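Local coordinates for potential RNA-dependent RNA polymerase (Human picobirnavirus, PDB 5I62), which catalyses template-directed RNA synthesis from ribonucleoside triphosphates and probably serves both transcription and genome replication of this double-stranded RNA virus, at residues I244-M247 with F248-K251; T286-E289 with A290-W293. All coordinates share one frame; numbering follows the deposited sequence.

Contact 1 (I244-M247 with F248-K251)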
loop_
_atom_site.group_PDB
_atom_site.type_symbol
_atom_site.label_atom_id
_atom_site.label_comp_id
_atom_site.label_asym_id
_atom_site.label_seq_id
_atom_site.Cartn_x
_atom_site.Cartn_y
_atom_site.Cartn_z
ATOM N N ILE A 244 7.492 -16.515 -6.836
ATOM C CA ILE A 244 6.367 -17.093 -7.585
ATOM C C ILE A 244 6.835 -18.316 -8.367
ATOM O O ILE A 244 6.183 -19.371 -8.369
ATOM C CB ILE A 244 5.743 -16.061 -8.546
ATOM C CG1 ILE A 244 5.128 -14.867 -7.802
ATOM C CG2 ILE A 244 4.702 -16.743 -9.448
ATOM C CD1 ILE A 244 3.960 -15.228 -6.937
ATOM N N THR A 245 7.962 -18.173 -9.071
ATOM C CA THR A 245 8.529 -19.270 -9.851
ATOM C C THR A 245 8.788 -20.496 -8.973
ATOM O O THR A 245 8.418 -21.619 -9.331
ATOM C CB THR A 245 9.825 -18.815 -10.537
ATOM O OG1 THR A 245 9.620 -17.583 -11.251
ATOM C CG2 THR A 245 10.320 -19.888 -11.512
ATOM N N LYS A 246 9.423 -20.291 -7.819
ATOM C CA LYS A 246 9.722 -21.405 -6.917
ATOM C C LYS A 246 8.449 -22.051 -6.393
ATOM O O LYS A 246 8.402 -23.277 -6.216
ATOM C CB LYS A 246 10.603 -20.924 -5.762
ATOM C CG LYS A 246 12.021 -20.547 -6.197
ATOM C CD LYS A 246 12.600 -21.702 -7.036
ATOM C CE LYS A 246 13.785 -21.275 -7.895
ATOM N NZ LYS A 246 15.006 -20.956 -7.096
ATOM N N MET A 247 7.403 -21.248 -6.168
ATOM C CA MET A 247 6.125 -21.785 -5.714
ATOM C C MET A 247 5.541 -22.740 -6.750
ATOM O O MET A 247 5.053 -23.831 -6.411
ATOM C CB MET A 247 5.166 -20.628 -5.409
ATOM C CG MET A 247 3.803 -21.074 -4.863
ATOM S SD MET A 247 2.618 -19.698 -4.851
ATOM C CE MET A 247 2.409 -19.483 -6.623
ATOM N N PHE A 248 5.612 -22.362 -8.028
ATOM C CA PHE A 248 5.149 -23.263 -9.074
ATOM C C PHE A 248 6.047 -24.493 -9.198
ATOM O O PHE A 248 5.554 -25.603 -9.443
ATOM C CB PHE A 248 5.052 -22.525 -10.403
ATOM C CG PHE A 248 3.786 -21.738 -10.553
ATOM C CD1 PHE A 248 2.561 -22.387 -10.597
ATOM C CD2 PHE A 248 3.809 -20.361 -10.621
ATOM C CE1 PHE A 248 1.377 -21.671 -10.723
ATOM C CE2 PHE A 248 2.628 -19.636 -10.757
ATOM C CZ PHE A 248 1.415 -20.291 -10.793
ATOM N N ASP A 249 7.362 -24.311 -9.034
ATOM C CA ASP A 249 8.306 -25.428 -9.124
ATOM C C ASP A 249 8.110 -26.452 -8.012
ATOM O O ASP A 249 8.407 -27.643 -8.204
ATOM C CB ASP A 249 9.748 -24.914 -9.066
ATOM C CG ASP A 249 10.147 -24.114 -10.295
ATOM O OD1 ASP A 249 9.469 -24.232 -11.344
ATOM O OD2 ASP A 249 11.161 -23.378 -10.206
ATOM N N THR A 250 7.656 -26.015 -6.835
ATOM C CA THR A 250 7.608 -26.868 -5.654
ATOM C C THR A 250 6.189 -27.155 -5.177
ATOM O O THR A 250 6.015 -27.712 -4.096
ATOM C CB THR A 250 8.428 -26.255 -4.517
ATOM O OG1 THR A 250 7.847 -24.994 -4.118
ATOM C CG2 THR A 250 9.865 -26.031 -4.949
ATOM N N LYS A 251 5.167 -26.809 -5.945
ATOM C CA LYS A 251 3.834 -27.087 -5.453
ATOM C C LYS A 251 3.423 -28.511 -5.801
ATOM O O LYS A 251 3.934 -29.110 -6.751
ATOM C CB LYS A 251 2.811 -26.110 -6.001
ATOM C CG LYS A 251 2.362 -26.367 -7.398
ATOM C CD LYS A 251 1.082 -25.578 -7.652
ATOM C CE LYS A 251 0.451 -25.996 -8.952
ATOM N NZ LYS A 251 -0.096 -27.379 -8.878
#
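Phe-248 is the residue most covered here, and it packs on the two apolar residues that precede it on the last turns of a helix. Its ring lies alongside Ile-244, one turn back, and both side chains point the same way. The branch methyl CG2 of Ile-244 does the touching, 3.8 Å from CE2 of Phe-248. Met-247 comes from another direction. Its CG stands anti to the backbone N (chi1 -177°), and a bend at chi3 brings the methyl CE over one face of the ring. There CE sits near the rim, 4.1 Å from Phe-248 CE2. The backbone is held by ordinary helical bonds, Phe-248 N to Ile-244 O (3.1 Å) and Asp-249 N to Thr-245 O (2.9 Å).

Asp-249 lies beside Thr-245, with OD2 3.8 Å from the methyl CG2 of that threonine. The carboxylate makes a salt bridge to Arg-408 through OD1. The charged ends of Lys-246 and Asp-249 are not in contact (Lys-246 NZ to Asp-249 OD2 5.5 Å). It is the chain of Lys-246, at CD, that passes nearest the carboxylate.

In the last turn of the helix, Thr-250 grips one carbonyl twice. Its OG1 donates to Lys-246 O at 2.8 Å, and its N donates to the same oxygen at 2.9 Å. The two donors come from opposite faces of the carbonyl plane. OG1 also bonds to Asn-351.

The helix is 237-250, and it packs on the antiparallel sheet of the polymerase palm. Ile-244 and Met-247 touch Val-362 on strand 360-363, while Met-247 and Phe-248 touch Val-257 on strand 257-261. Cys-396 on strand 395-398 meets Ile-244 and Phe-248.

Contact 2 (T286-E289 with A290-W293)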
loop_
_atom_site.group_PDB
_atom_site.type_symbol
_atom_site.label_atom_id
_atom_site.label_comp_id
_atom_site.label_asym_id
_atom_site.label_seq_id
_atom_site.Cartn_x
_atom_site.Cartn_y
_atom_site.Cartn_z
ATOM N N THR A 286 15.155 -7.143 20.869
ATOM C CA THR A 286 15.909 -7.395 22.083
ATOM C C THR A 286 16.234 -6.063 22.749
ATOM O O THR A 286 16.418 -5.053 22.073
ATOM C CB THR A 286 17.192 -8.188 21.776
ATOM O OG1 THR A 286 17.867 -8.498 22.994
ATOM C CG2 THR A 286 18.117 -7.382 20.871
ATOM N N GLY A 287 16.250 -6.062 24.075
ATOM C CA GLY A 287 16.642 -4.900 24.848
ATOM C C GLY A 287 15.489 -4.325 25.664
ATOM O O GLY A 287 14.308 -4.515 25.355
ATOM N N GLN A 288 15.856 -3.592 26.725
ATOM C CA GLN A 288 14.849 -2.954 27.572
ATOM C C GLN A 288 14.106 -1.855 26.824
ATOM O O GLN A 288 12.906 -1.648 27.045
ATOM C CB GLN A 288 15.495 -2.376 28.834
ATOM C CG GLN A 288 14.487 -1.814 29.843
ATOM C CD GLN A 288 13.500 -2.862 30.326
ATOM O OE1 GLN A 288 13.874 -4.009 30.594
ATOM N NE2 GLN A 288 12.231 -2.477 30.436
ATOM N N GLU A 289 14.813 -1.116 25.961
ATOM C CA GLU A 289 14.153 -0.108 25.142
ATOM C C GLU A 289 13.062 -0.737 24.291
ATOM O O GLU A 289 12.036 -0.104 24.015
ATOM C CB GLU A 289 15.160 0.613 24.245
ATOM C CG GLU A 289 16.414 1.125 24.937
ATOM C CD GLU A 289 17.488 0.041 25.100
ATOM O OE1 GLU A 289 18.688 0.401 25.063
ATOM O OE2 GLU A 289 17.140 -1.159 25.269
ATOM N N ALA A 290 13.276 -1.983 23.857
ATOM C CA ALA A 290 12.261 -2.686 23.080
ATOM C C ALA A 290 11.053 -3.046 23.939
ATOM O O ALA A 290 9.910 -2.901 23.494
ATOM C CB ALA A 290 12.859 -3.929 22.434
ATOM N N VAL A 291 11.286 -3.517 25.170
ATOM C CA VAL A 291 10.183 -3.806 26.088
ATOM C C VAL A 291 9.294 -2.581 26.250
ATOM O O VAL A 291 8.057 -2.680 26.216
ATOM C CB VAL A 291 10.720 -4.286 27.454
ATOM C CG1 VAL A 291 9.565 -4.552 28.422
ATOM C CG2 VAL A 291 11.590 -5.524 27.301
ATOM N N ASP A 292 9.908 -1.405 26.401
ATOM C CA ASP A 292 9.145 -0.174 26.580
ATOM C C ASP A 292 8.377 0.202 25.323
ATOM O O ASP A 292 7.222 0.632 25.404
ATOM C CB ASP A 292 10.076 0.962 26.970
ATOM C CG ASP A 292 10.314 1.016 28.452
ATOM O OD1 ASP A 292 9.372 0.695 29.208
ATOM O OD2 ASP A 292 11.446 1.341 28.864
ATOM N N TRP A 293 9.031 0.100 24.166
ATOM C CA TRP A 293 8.386 0.363 22.888
ATOM C C TRP A 293 7.135 -0.496 22.701
ATOM O O TRP A 293 6.106 -0.010 22.219
ATOM C CB TRP A 293 9.387 0.114 21.762
ATOM C CG TRP A 293 8.890 0.471 20.395
ATOM C CD1 TRP A 293 9.070 1.662 19.737
ATOM C CD2 TRP A 293 8.137 -0.369 19.509
ATOM N NE1 TRP A 293 8.477 1.610 18.503
ATOM C CE2 TRP A 293 7.892 0.379 18.335
ATOM C CE3 TRP A 293 7.650 -1.685 19.592
ATOM C CZ2 TRP A 293 7.184 -0.143 17.247
ATOM C CZ3 TRP A 293 6.937 -2.200 18.514
ATOM C CH2 TRP A 293 6.716 -1.428 17.356
#
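Thr-286 meets Ala-290 through its carbonyl, with O 3.7 Å from the methyl CB of Ala-290. Its own side chain heads elsewhere, onto Arg-123 and Arg-125, and its backbone bonds to Leu-124.

Gly-287 is the N-cap. Its backbone angles (phi 114°, psi 157°) are ones that glycine adopts readily and other residues seldom do. Its O accepts from Val-291 N at 3.2 Å and opens the helical bonding. A weak bond from Ala-290 N also reaches this oxygen. Ala-290 CB sits close by, 3.3 Å from Gly-287 O. This is the start of helix 288-296, which follows helix 271-284 after a short turn inside the RdRp catalytic region.

Gln-288 comes next. A bend at chi2 (60°) swings its amide across Val-291, and NE2 lies 3.8 Å from CB of that valine. This is plain packing of an amide on an aliphatic branch at the surface. Its carbonyl accepts from Asp-292 N at 3.1 Å.

Glu-289 also bends at chi2, and its carboxylate folds back over the first turn toward the backbone N atoms there. The modelled OE2 comes too close to the N of Glu-289 itself, so its exact place is doubtful. Its O accepts from Trp-293 N at 3.0 Å. The indole of Trp-293 turns off the helix to meet Tyr-218 edge-to-face, and its NE1 donates to Arg-213 O.

In the fold
Contact 1 ends a helix and contact 2 begins one. They share no element: 244-251 covers the C-terminal part of helix 237-250, while 286-293 covers the start of helix 288-296. Their centres are about 38 Å apart and their nearest atoms about 28 Å, so they do not touch. Both are partly buried and lie well out from the centre of the chain. Contact 1 has more buried residues, and its apolar face is pressed on palm strands, with polar groups at the helix end. Contact 2 is mostly exposed. Its chemistry is chiefly backbone bonding, and its inward side is an alanine and a tryptophan.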